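Local coordinates for protein L-Ala-D/L-Glu epimerase, a muconate lactonizing enzyme (Klebsiella pneumoniae subsp. pneumoniae MGH 78578, PDB 3FCP) that belongs to the enolase superfamily, pairing a capping N-terminal domain with a TIM-barrel-like domain that holds a magnesium ion, at residues A[9-14]-A[37-42]; A[49-54]-A[303-308]; A[309-314]-A[350-355]; A[252-257]-A[275-280]. One frame throughout, in Å; residues are numbered along the deposited sequence.

How the contacts relate
Contact 1 lies in the three-stranded antiparallel sheet of the N-terminal domain, pairing strands 7-17 and 33-42. Contact 2 starts from strand 47-53 of that sheet and crosses to the start of helix 307-317 in the barrel domain, tying the two domains together. Contact 3 uses the same helix and joins it to strand 349-351. Contact 4, a barrel loop against short helix 275-278, falls between the segments of contact 2 along the chain. Centres lie about 13 Å apart for contacts 1 and 2, about 12 Å for 2 and 3, and about 15 Å for 2 and 4. Contact 2 touches all the others. Contacts 3 and 4 also touch, where Ile275 packs on helix 307-317; contact 1 touches neither.

Contact 1 of 4, residues A[9-14]-A[37-42]; sequences QIESWI and IVRLTR
Strand segments 9-14 and 37-42 run antiparallel at 167°, their axes 4.6 Å apart at closest, and three hydrogen-bonded pairs, Gln9 with Thr41, Glu11 with Arg39 and Trp13 with Ile37, hold them in register. Each of these pairs makes both of its backbone bonds. Ile10 with Leu40 and Ser12 with Val38 are the non-hydrogen-bonded pairs between them.

The face of Glu11, Trp13 and Arg39 carries a salt bridge with an indole beside it. Arg39 grips the Glu11 carboxylate side-on. Its NE bonds to Glu11 OE1 at 2.7 Å and its NH2 to Glu11 OE2 at 2.9 Å. Both oxygens lie near the guanidinium plane, but NE meets OE1 from above the carboxylate plane. The Arg39 chain leaves extended and then bends at chi3 (59°), which brings the guanidinium alongside Glu11. The Trp13 indole stands almost upright on one face of this guanidinium, with the planes 82° apart. Its rim atom CH2 comes 3.8 Å from Arg39 CZ. Further along the same rim, Trp13 CE3 lies 4.2 Å from Ile37 CG2. Two bonds to Glu11 thus hold the guanidinium, and the rim of the indole covers part of one face.

The opposite face carries Ile10, Ser12, Val38 and Leu40 and is mostly apolar. Ile10 CG2 lies beside Val38 CG2 at 4.0 Å, and Ile10 CG1 meets Leu40 CG at 3.9 Å.

Ile10 and Ser12 pack under helix 65-80, and Val38 and Leu40 under helix 103-121. Strand 47-53 completes the sheet on the far side of 33-42, bonding to Val38 through Gly50 and to Leu40 through Gly48.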
loop_
_atom_site.group_PDB
_atom_site.type_symbol
_atom_site.label_atom_id
_atom_site.label_comp_id
_atom_site.label_asym_id
_atom_site.label_seq_id
_atom_site.Cartn_x
_atom_site.Cartn_y
_atom_site.Cartn_z
ATOM N N GLN A 9 -25.408 -34.143 32.643
ATOM C CA GLN A 9 -25.223 -33.132 33.662
ATOM C C GLN A 9 -23.884 -32.419 33.545
ATOM O O GLN A 9 -22.908 -32.970 33.032
ATOM C CB GLN A 9 -25.351 -33.753 35.057
ATOM C CG GLN A 9 -25.398 -32.712 36.160
ATOM C CD GLN A 9 -26.593 -31.774 36.017
ATOM O OE1 GLN A 9 -27.715 -32.113 36.408
ATOM N NE2 GLN A 9 -26.361 -30.598 35.433
ATOM N N ILE A 10 -23.866 -31.181 34.021
ATOM C CA ILE A 10 -22.673 -30.354 34.026
ATOM C C ILE A 10 -22.622 -29.663 35.384
ATOM O O ILE A 10 -23.564 -28.980 35.783
ATOM C CB ILE A 10 -22.705 -29.282 32.894
ATOM C CG1 ILE A 10 -22.608 -29.961 31.525
ATOM C CG2 ILE A 10 -21.552 -28.306 33.068
ATOM C CD1 ILE A 10 -22.700 -29.003 30.335
ATOM N N GLU A 11 -21.527 -29.874 36.100
ATOM C CA GLU A 11 -21.323 -29.275 37.414
ATOM C C GLU A 11 -20.082 -28.397 37.306
ATOM O O GLU A 11 -19.238 -28.626 36.445
ATOM C CB GLU A 11 -21.042 -30.356 38.461
ATOM C CG GLU A 11 -22.123 -31.404 38.658
ATOM C CD GLU A 11 -21.586 -32.629 39.384
ATOM O OE1 GLU A 11 -21.007 -33.514 38.715
ATOM O OE2 GLU A 11 -21.726 -32.700 40.627
ATOM N N SER A 12 -19.974 -27.395 38.169
ATOM C CA SER A 12 -18.802 -26.533 38.177
ATOM C C SER A 12 -18.640 -25.934 39.565
ATOM O O SER A 12 -19.616 -25.725 40.284
ATOM C CB SER A 12 -18.905 -25.426 37.115
ATOM O OG SER A 12 -19.917 -24.484 37.414
ATOM N N TRP A 13 -17.395 -25.681 39.940
ATOM C CA TRP A 13 -17.078 -25.123 41.247
ATOM C C TRP A 13 -15.950 -24.122 41.112
ATOM O O TRP A 13 -15.078 -24.275 40.252
ATOM C CB TRP A 13 -16.576 -26.213 42.190
ATOM C CG TRP A 13 -17.446 -27.420 42.320
ATOM C CD1 TRP A 13 -18.389 -27.653 43.280
ATOM C CD2 TRP A 13 -17.399 -28.595 41.505
ATOM N NE1 TRP A 13 -18.925 -28.910 43.118
ATOM C CE2 TRP A 13 -18.336 -29.509 42.035
ATOM C CE3 TRP A 13 -16.652 -28.968 40.379
ATOM C CZ2 TRP A 13 -18.547 -30.777 41.479
ATOM C CZ3 TRP A 13 -16.862 -30.231 39.824
ATOM C CH2 TRP A 13 -17.802 -31.120 40.377
ATOM N N ILE A 14 -15.969 -23.097 41.956
ATOM C CA ILE A 14 -14.885 -22.136 41.968
ATOM C C ILE A 14 -14.034 -22.685 43.097
ATOM O O ILE A 14 -14.508 -22.840 44.221
ATOM C CB ILE A 14 -15.346 -20.710 42.326
ATOM C CG1 ILE A 14 -16.219 -20.140 41.204
ATOM C CG2 ILE A 14 -14.125 -19.829 42.552
ATOM C CD1 ILE A 14 -16.694 -18.710 41.439
ATOM N N ILE A 37 -13.483 -25.278 38.010
ATOM C CA ILE A 37 -13.436 -26.670 37.612
ATOM C C ILE A 37 -14.812 -27.141 37.172
ATOM O O ILE A 37 -15.834 -26.766 37.756
ATOM C CB ILE A 37 -12.940 -27.551 38.794
ATOM C CG1 ILE A 37 -11.521 -27.132 39.191
ATOM C CG2 ILE A 37 -12.990 -29.029 38.421
ATOM C CD1 ILE A 37 -10.487 -27.311 38.104
ATOM N N VAL A 38 -14.833 -27.967 36.138
ATOM C CA VAL A 38 -16.082 -28.494 35.624
ATOM C C VAL A 38 -16.043 -30.009 35.521
ATOM O O VAL A 38 -14.997 -30.601 35.248
ATOM C CB VAL A 38 -16.401 -27.902 34.221
ATOM C CG1 VAL A 38 -15.214 -28.094 33.296
ATOM C CG2 VAL A 38 -17.625 -28.582 33.625
ATOM N N ARG A 39 -17.187 -30.632 35.775
ATOM C CA ARG A 39 -17.322 -32.076 35.635
ATOM C C ARG A 39 -18.570 -32.272 34.791
ATOM O O ARG A 39 -19.660 -31.829 35.154
ATOM C CB ARG A 39 -17.488 -32.782 36.981
ATOM C CG ARG A 39 -17.644 -34.300 36.825
ATOM C CD ARG A 39 -17.520 -35.023 38.151
ATOM N NE ARG A 39 -18.515 -34.566 39.112
ATOM C CZ ARG A 39 -18.463 -34.829 40.414
ATOM N NH1 ARG A 39 -17.463 -35.548 40.903
ATOM N NH2 ARG A 39 -19.404 -34.362 41.226
ATOM N N LEU A 40 -18.398 -32.915 33.645
ATOM C CA LEU A 40 -19.504 -33.163 32.741
ATOM C C LEU A 40 -19.822 -34.649 32.764
ATOM O O LEU A 40 -18.940 -35.483 32.565
ATOM C CB LEU A 40 -19.126 -32.707 31.329
ATOM C CG LEU A 40 -20.199 -32.761 30.236
ATOM C CD1 LEU A 40 -19.852 -31.755 29.137
ATOM C CD2 LEU A 40 -20.303 -34.173 29.675
ATOM N N THR A 41 -21.086 -34.972 33.020
ATOM C CA THR A 41 -21.512 -36.360 33.078
ATOM C C THR A 41 -22.338 -36.722 31.857
ATOM O O THR A 41 -23.280 -36.009 31.503
ATOM C CB THR A 41 -22.346 -36.632 34.347
ATOM O OG1 THR A 41 -21.554 -36.351 35.506
ATOM C CG2 THR A 41 -22.790 -38.092 34.388
ATOM N N ARG A 42 -21.971 -37.827 31.214
ATOM C CA ARG A 42 -22.677 -38.311 30.031
ATOM C C ARG A 42 -23.722 -39.357 30.413
ATOM O O ARG A 42 -23.699 -39.888 31.521
ATOM C CB ARG A 42 -21.680 -38.919 29.047
ATOM C CG ARG A 42 -20.760 -37.895 28.392
ATOM C CD ARG A 42 -19.457 -38.515 27.919
ATOM N NE ARG A 42 -19.643 -39.750 27.154
ATOM C CZ ARG A 42 -19.153 -39.953 25.933
ATOM N NH1 ARG A 42 -18.456 -38.999 25.319
ATOM N NH2 ARG A 42 -19.318 -41.122 25.335
#

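Contact 2 of 4, residues A[49-54]-A[303-308]; sequences IGEATT and MLEGTV
The flat carboxylate of Glu51 reaches Gly306 with its edge. OE2 takes the backbone N-H of Gly306 on its syn lone pair at 2.7 Å, and the bond is nearly straight (170°). The anti lone pair of the same oxygen receives the hydroxyl of Thr53, with OG1 2.7 Å away. Two donors in different directions therefore fix the rotation of the group. CG anti to the backbone N (chi1 179°) and an extended chain carry the carboxylate from strand 47-53 across to Gly306. The Glu305 carboxylate is turned 59° from it. Its OE1 binds Met303 N and Thr302, and a water links its OE2 to Thr53 N.

Gly306 is the N-cap residue of helix 307-317. Glu51 OE1 also serves the helix start: it accepts from Gly309 N and, through a second water, is joined to Val308 N. The helix end would be expected to favour a charged carboxylate here.

Packing closes the rest. Val308 CG1 sits 3.7 Å from Gly50 C, and Val308 CG2 is 3.9 Å from Ile49 CD1. Met303 CB packs on Thr53 O at 3.4 Å, while its CE lies 3.6 Å from Thr54 OG1.

The contact joins the N-terminal sheet to the barrel domain. Strand 33-42 flanks Glu51 and Thr53, and Phe104 of helix 103-121 packs against Met303 and Thr54.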
loop_
_atom_site.group_PDB
_atom_site.type_symbol
_atom_site.label_atom_id
_atom_site.label_comp_id
_atom_site.label_asym_id
_atom_site.label_seq_id
_atom_site.Cartn_x
_atom_site.Cartn_y
_atom_site.Cartn_z
ATOM N N ILE A 49 -13.569 -33.924 32.878
ATOM C CA ILE A 49 -13.333 -32.728 33.674
ATOM C C ILE A 49 -12.576 -31.672 32.884
ATOM O O ILE A 49 -11.889 -31.974 31.903
ATOM C CB ILE A 49 -12.554 -33.032 34.984
ATOM C CG1 ILE A 49 -11.229 -33.723 34.667
ATOM C CG2 ILE A 49 -13.422 -33.873 35.920
ATOM C CD1 ILE A 49 -10.354 -33.954 35.896
ATOM N N GLY A 50 -12.713 -30.427 33.319
ATOM C CA GLY A 50 -12.048 -29.335 32.635
ATOM C C GLY A 50 -11.747 -28.206 33.590
ATOM O O GLY A 50 -12.249 -28.191 34.717
ATOM N N GLU A 51 -10.945 -27.251 33.137
ATOM C CA GLU A 51 -10.566 -26.119 33.974
ATOM C C GLU A 51 -10.472 -24.801 33.218
ATOM O O GLU A 51 -9.925 -24.743 32.123
ATOM C CB GLU A 51 -9.206 -26.391 34.625
ATOM C CG GLU A 51 -8.717 -25.257 35.510
ATOM C CD GLU A 51 -7.308 -25.486 36.049
ATOM O OE1 GLU A 51 -6.843 -26.644 36.049
ATOM O OE2 GLU A 51 -6.672 -24.504 36.482
ATOM N N ALA A 52 -11.003 -23.745 33.820
ATOM C CA ALA A 52 -10.926 -22.406 33.239
ATOM C C ALA A 52 -10.376 -21.548 34.370
ATOM O O ALA A 52 -11.026 -21.372 35.403
ATOM C CB ALA A 52 -12.302 -21.914 32.810
ATOM N N THR A 53 -9.167 -21.036 34.179
ATOM C CA THR A 53 -8.514 -20.217 35.186
ATOM C C THR A 53 -7.938 -18.942 34.581
ATOM O O THR A 53 -7.603 -18.899 33.397
ATOM C CB THR A 53 -7.363 -21.011 35.854
ATOM O OG1 THR A 53 -7.916 -22.097 36.613
ATOM C CG2 THR A 53 -6.542 -20.121 36.768
ATOM N N THR A 54 -7.842 -17.898 35.395
ATOM C CA THR A 54 -7.256 -16.654 34.936
ATOM C C THR A 54 -6.345 -16.099 36.021
ATOM O O THR A 54 -6.152 -16.724 37.069
ATOM C CB THR A 54 -8.315 -15.596 34.584
ATOM O OG1 THR A 54 -7.667 -14.495 33.938
ATOM C CG2 THR A 54 -9.023 -15.094 35.833
ATOM N N MET A 303 -2.345 -19.626 31.531
ATOM C CA MET A 303 -3.051 -18.608 32.294
ATOM C C MET A 303 -2.818 -19.015 33.757
ATOM O O MET A 303 -3.549 -18.616 34.671
ATOM C CB MET A 303 -4.546 -18.606 31.958
ATOM C CG MET A 303 -4.904 -17.992 30.594
ATOM S SD MET A 303 -4.332 -16.293 30.295
ATOM C CE MET A 303 -5.096 -15.428 31.586
ATOM N N LEU A 304 -1.762 -19.803 33.948
ATOM C CA LEU A 304 -1.363 -20.336 35.251
ATOM C C LEU A 304 -2.408 -21.318 35.786
ATOM O O LEU A 304 -2.812 -21.254 36.946
ATOM C CB LEU A 304 -1.110 -19.202 36.258
ATOM C CG LEU A 304 0.073 -18.281 35.924
ATOM C CD1 LEU A 304 0.293 -17.268 37.049
ATOM C CD2 LEU A 304 1.324 -19.112 35.725
ATOM N N GLU A 305 -2.843 -22.223 34.914
ATOM C CA GLU A 305 -3.819 -23.245 35.268
ATOM C C GLU A 305 -3.209 -24.252 36.238
ATOM O O GLU A 305 -1.985 -24.387 36.319
ATOM C CB GLU A 305 -4.256 -24.033 34.021
ATOM C CG GLU A 305 -5.140 -23.311 33.014
ATOM C CD GLU A 305 -4.380 -22.406 32.060
ATOM O OE1 GLU A 305 -3.129 -22.442 32.030
ATOM O OE2 GLU A 305 -5.050 -21.657 31.323
ATOM N N GLY A 306 -4.075 -24.958 36.964
ATOM C CA GLY A 306 -3.621 -26.004 37.856
ATOM C C GLY A 306 -3.333 -27.207 36.966
ATOM O O GLY A 306 -3.157 -27.048 35.757
ATOM N N THR A 307 -3.313 -28.407 37.537
ATOM C CA THR A 307 -3.022 -29.611 36.770
ATOM C C THR A 307 -4.008 -29.948 35.644
ATOM O O THR A 307 -3.588 -30.373 34.569
ATOM C CB THR A 307 -2.895 -30.839 37.701
ATOM O OG1 THR A 307 -1.810 -30.629 38.614
ATOM C CG2 THR A 307 -2.628 -32.109 36.894
ATOM N N VAL A 308 -5.306 -29.765 35.876
ATOM C CA VAL A 308 -6.291 -30.086 34.841
ATOM C C VAL A 308 -6.118 -29.233 33.581
ATOM O O VAL A 308 -5.934 -29.767 32.484
ATOM C CB VAL A 308 -7.736 -29.925 35.368
ATOM C CG1 VAL A 308 -8.730 -30.171 34.235
ATOM C CG2 VAL A 308 -7.993 -30.929 36.515
HETATM O O HOH W 1 -6.390 -28.489 38.313
HETATM O O HOH W 2 -7.591 -21.299 31.672
#

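Contact 3 of 4, residues A[309-314]-A[350-355]; sequences GTVASL and VALPQT
In the TIM-barrel-like domain, helix 307-317 follows strand 297-300, and the chain later returns as strand 349-351 beside strand 136-143. This contact packs one side of the helix against that returning strand and the loop after it. It is an apolar seam, made by Val311 and Leu314 on the helix and by Val350, Leu352 and Pro353 opposite. No hydrogen bond crosses it.

Leu314 meets two residues. Its CD1 lies 3.8 Å from Val350 CG1, and the two side chains cross at a slant. Its CB is touched by Leu352 CD1 at 3.7 Å. Leu352 reaches it because CG stands anti to the backbone N (chi1 179°) and chi2 then turns CD1 toward the helix. That methyl also lies 3.9 Å from the carbonyl carbon of Leu314, so it rests against the helix backbone as well as the side chain. One turn earlier, Val311 CG2 packs on Pro353 CD, at 3.7 Å, with CG a little further off. The same methyl only brushes Leu352 CD1, at 4.4 Å.

Leu314 also touches Leu137 of strand 136-143, and Val350 touches Val139 of the same strand. Another side of the helix, with Ala312 and Ser313, faces Ile275 of the short helix 275-278.

Inside the helix, Ser313 turns its hydroxyl back on the preceding turn. Gly309 O accepts both Ser313 OG at 2.8 Å and Ser313 N at 3.1 Å, from opposite faces of its carbonyl plane.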
loop_
_atom_site.group_PDB
_atom_site.type_symbol
_atom_site.label_atom_id
_atom_site.label_comp_id
_atom_site.label_asym_id
_atom_site.label_seq_id
_atom_site.Cartn_x
_atom_site.Cartn_y
_atom_site.Cartn_z
ATOM N N GLY A 309 -6.174 -27.913 33.747
ATOM C CA GLY A 309 -6.026 -27.009 32.618
ATOM C C GLY A 309 -4.654 -27.095 31.972
ATOM O O GLY A 309 -4.505 -26.914 30.760
ATOM N N THR A 310 -3.639 -27.364 32.785
ATOM C CA THR A 310 -2.286 -27.481 32.278
ATOM C C THR A 310 -2.131 -28.713 31.400
ATOM O O THR A 310 -1.605 -28.613 30.295
ATOM C CB THR A 310 -1.267 -27.521 33.431
ATOM O OG1 THR A 310 -1.225 -26.235 34.060
ATOM C CG2 THR A 310 0.123 -27.878 32.921
ATOM N N VAL A 311 -2.606 -29.870 31.860
ATOM C CA VAL A 311 -2.461 -31.079 31.044
ATOM C C VAL A 311 -3.335 -30.975 29.788
ATOM O O VAL A 311 -2.961 -31.457 28.719
ATOM C CB VAL A 311 -2.813 -32.382 31.841
ATOM C CG1 VAL A 311 -4.315 -32.514 32.032
ATOM C CG2 VAL A 311 -2.266 -33.598 31.103
ATOM N N ALA A 312 -4.491 -30.330 29.918
ATOM C CA ALA A 312 -5.384 -30.144 28.775
ATOM C C ALA A 312 -4.596 -29.396 27.698
ATOM O O ALA A 312 -4.629 -29.762 26.518
ATOM C CB ALA A 312 -6.607 -29.335 29.189
ATOM N N SER A 313 -3.876 -28.352 28.112
ATOM C CA SER A 313 -3.066 -27.568 27.184
ATOM C C SER A 313 -1.946 -28.420 26.602
ATOM O O SER A 313 -1.689 -28.372 25.402
ATOM C CB SER A 313 -2.443 -26.360 27.886
ATOM O OG SER A 313 -3.426 -25.580 28.529
ATOM N N LEU A 314 -1.272 -29.192 27.453
ATOM C CA LEU A 314 -0.171 -30.039 26.991
ATOM C C LEU A 314 -0.600 -31.057 25.930
ATOM O O LEU A 314 0.152 -31.337 25.009
ATOM C CB LEU A 314 0.498 -30.787 28.157
ATOM C CG LEU A 314 1.590 -30.195 29.068
ATOM C CD1 LEU A 314 2.625 -29.410 28.260
ATOM C CD2 LEU A 314 0.972 -29.321 30.096
ATOM N N VAL A 350 8.102 -31.756 31.219
ATOM C CA VAL A 350 6.929 -32.324 31.865
ATOM C C VAL A 350 6.507 -33.542 31.042
ATOM O O VAL A 350 6.562 -33.524 29.810
ATOM C CB VAL A 350 5.767 -31.296 31.959
ATOM C CG1 VAL A 350 5.307 -30.877 30.567
ATOM C CG2 VAL A 350 4.616 -31.893 32.746
ATOM N N ALA A 351 6.113 -34.613 31.719
ATOM C CA ALA A 351 5.706 -35.817 31.021
ATOM C C ALA A 351 4.219 -35.761 30.713
ATOM O O ALA A 351 3.404 -35.455 31.586
ATOM C CB ALA A 351 6.026 -37.049 31.866
ATOM N N LEU A 352 3.871 -36.054 29.465
ATOM C CA LEU A 352 2.475 -36.043 29.041
ATOM C C LEU A 352 1.834 -37.412 29.260
ATOM O O LEU A 352 2.288 -38.412 28.711
ATOM C CB LEU A 352 2.369 -35.686 27.559
ATOM C CG LEU A 352 0.935 -35.677 27.024
ATOM C CD1 LEU A 352 0.185 -34.476 27.589
ATOM C CD2 LEU A 352 0.952 -35.628 25.507
ATOM N N PRO A 353 0.761 -37.474 30.064
ATOM C CA PRO A 353 0.114 -38.769 30.293
ATOM C C PRO A 353 -0.414 -39.318 28.970
ATOM O O PRO A 353 -0.785 -38.551 28.081
ATOM C CB PRO A 353 -1.029 -38.426 31.253
ATOM C CG PRO A 353 -0.547 -37.179 31.948
ATOM C CD PRO A 353 0.102 -36.404 30.833
ATOM N N GLN A 354 -0.440 -40.639 28.822
ATOM C CA GLN A 354 -0.962 -41.228 27.598
ATOM C C GLN A 354 -2.042 -42.263 27.900
ATOM O O GLN A 354 -2.289 -43.164 27.104
ATOM C CB GLN A 354 0.159 -41.858 26.770
ATOM C CG GLN A 354 1.086 -40.854 26.081
ATOM C CD GLN A 354 0.384 -40.002 25.030
ATOM O OE1 GLN A 354 -0.272 -39.006 25.349
ATOM N NE2 GLN A 354 0.521 -40.394 23.771
ATOM N N THR A 355 -2.679 -42.125 29.057
ATOM C CA THR A 355 -3.759 -43.020 29.447
ATOM C C THR A 355 -5.028 -42.407 28.845
ATOM O O THR A 355 -4.966 -41.329 28.249
ATOM C CB THR A 355 -3.865 -43.111 30.980
ATOM O OG1 THR A 355 -4.016 -41.799 31.532
ATOM C CG2 THR A 355 -2.605 -43.755 31.555
#

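Contact 4 of 4, residues A[252-257]-A[275-280]; sequences AVATAY and IAKAGG
Val253 and Lys277 join the loop after strand 246-249 of the TIM-barrel-like domain to the short helix 275-278 that follows strand 270-273.

The polar link is a single bond. Lys277 NZ donates to Val253 O at 2.7 Å, approaching almost in line with the carbonyl (170°). The side chain bends at chi3 (-60°), which carries the ammonium to that oxygen. NZ has two more partners, the carboxylate of Asp250 and Ala272 O. Asp250 is a ligand of the magnesium ion. Lys277 lies in the second shell of the metal site, where its salt bridge to Asp250 is consistent with a part in holding that carboxylate in place.

The rest is van der Waals contact of small side chains, partly against carbonyl oxygens. Ala254 CB sits 3.7 Å from Lys277 CB and 3.5 Å from Lys277 O. Ala278 CB reaches back to Ala254 O at 3.5 Å. Thr255 CG2 stands further off, 4.0 Å from Lys277 O.

Between subunits, Tyr257 stacks on His231 of a third subunit.

Helix ends complete the account. Thr255 is the N-cap of helix 256-264, and its OG1 takes a weak bond from Tyr257 N. Helix 275-278 ends at Gly279, which has positive phi, and Ile275 O accepts both Gly279 N and Gly280 N, each at 2.8 Å.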
loop_
_atom_site.group_PDB
_atom_site.type_symbol
_atom_site.label_atom_id
_atom_site.label_comp_id
_atom_site.label_asym_id
_atom_site.label_seq_id
_atom_site.Cartn_x
_atom_site.Cartn_y
_atom_site.Cartn_z
ATOM N N ALA A 252 -2.663 -9.817 21.918
ATOM C CA ALA A 252 -3.029 -9.394 20.564
ATOM C C ALA A 252 -3.663 -10.517 19.741
ATOM O O ALA A 252 -4.268 -10.269 18.699
ATOM C CB ALA A 252 -1.800 -8.858 19.829
ATOM N N VAL A 253 -3.523 -11.753 20.199
ATOM C CA VAL A 253 -4.081 -12.872 19.449
ATOM C C VAL A 253 -4.711 -13.909 20.366
ATOM O O VAL A 253 -4.041 -14.490 21.220
ATOM C CB VAL A 253 -2.986 -13.531 18.573
ATOM C CG1 VAL A 253 -1.836 -14.011 19.452
ATOM C CG2 VAL A 253 -3.567 -14.685 17.779
ATOM N N ALA A 254 -6.009 -14.134 20.188
ATOM C CA ALA A 254 -6.727 -15.111 21.001
ATOM C C ALA A 254 -7.275 -16.251 20.146
ATOM O O ALA A 254 -7.045 -17.435 20.434
ATOM C CB ALA A 254 -7.878 -14.425 21.749
ATOM N N THR A 255 -7.994 -15.879 19.088
ATOM C CA THR A 255 -8.630 -16.839 18.194
ATOM C C THR A 255 -7.961 -16.907 16.827
ATOM O O THR A 255 -7.119 -16.077 16.488
ATOM C CB THR A 255 -10.085 -16.445 17.952
ATOM O OG1 THR A 255 -10.104 -15.237 17.186
ATOM C CG2 THR A 255 -10.811 -16.196 19.281
ATOM N N ALA A 256 -8.364 -17.898 16.039
ATOM C CA ALA A 256 -7.838 -18.069 14.691
ATOM C C ALA A 256 -8.138 -16.810 13.876
ATOM O O ALA A 256 -7.358 -16.434 13.001
ATOM C CB ALA A 256 -8.468 -19.298 14.030
ATOM N N TYR A 257 -9.265 -16.158 14.163
ATOM C CA TYR A 257 -9.614 -14.934 13.441
ATOM C C TYR A 257 -8.558 -13.871 13.735
ATOM O O TYR A 257 -8.043 -13.247 12.814
ATOM C CB TYR A 257 -10.993 -14.402 13.860
ATOM C CG TYR A 257 -12.146 -15.342 13.591
ATOM C CD1 TYR A 257 -12.812 -15.974 14.643
ATOM C CD2 TYR A 257 -12.599 -15.570 12.289
ATOM C CE1 TYR A 257 -13.906 -16.804 14.412
ATOM C CE2 TYR A 257 -13.699 -16.401 12.039
ATOM C CZ TYR A 257 -14.345 -17.011 13.105
ATOM O OH TYR A 257 -15.438 -17.811 12.877
ATOM N N ILE A 275 -5.215 -22.275 25.472
ATOM C CA ILE A 275 -6.539 -22.849 25.273
ATOM C C ILE A 275 -7.647 -21.929 25.778
ATOM O O ILE A 275 -8.721 -21.863 25.168
ATOM C CB ILE A 275 -6.670 -24.268 25.918
ATOM C CG1 ILE A 275 -6.575 -24.200 27.441
ATOM C CG2 ILE A 275 -5.587 -25.189 25.363
ATOM C CD1 ILE A 275 -6.806 -25.571 28.112
ATOM N N ALA A 276 -7.375 -21.193 26.859
ATOM C CA ALA A 276 -8.362 -20.274 27.437
ATOM C C ALA A 276 -8.760 -19.145 26.486
ATOM O O ALA A 276 -9.920 -18.726 26.460
ATOM C CB ALA A 276 -7.831 -19.677 28.750
ATOM N N LYS A 277 -7.794 -18.644 25.719
ATOM C CA LYS A 277 -8.050 -17.559 24.774
ATOM C C LYS A 277 -8.818 -18.016 23.536
ATOM O O LYS A 277 -9.608 -17.253 22.977
ATOM C CB LYS A 277 -6.732 -16.909 24.313
ATOM C CG LYS A 277 -5.959 -16.140 25.392
ATOM C CD LYS A 277 -4.788 -15.332 24.813
ATOM C CE LYS A 277 -3.762 -16.208 24.093
ATOM N NZ LYS A 277 -2.691 -15.409 23.406
ATOM N N ALA A 278 -8.591 -19.257 23.118
ATOM C CA ALA A 278 -9.227 -19.786 21.913
ATOM C C ALA A 278 -10.528 -20.552 22.125
ATOM O O ALA A 278 -11.334 -20.672 21.200
ATOM C CB ALA A 278 -8.244 -20.667 21.169
ATOM N N GLY A 279 -10.734 -21.075 23.328
ATOM C CA GLY A 279 -11.940 -21.842 23.589
ATOM C C GLY A 279 -11.701 -23.336 23.782
ATOM O O GLY A 279 -12.629 -24.141 23.637
ATOM N N GLY A 280 -10.463 -23.726 24.087
ATOM C CA GLY A 280 -10.193 -25.134 24.329
ATOM C C GLY A 280 -9.057 -25.785 23.563
ATOM O O GLY A 280 -8.499 -25.199 22.631
#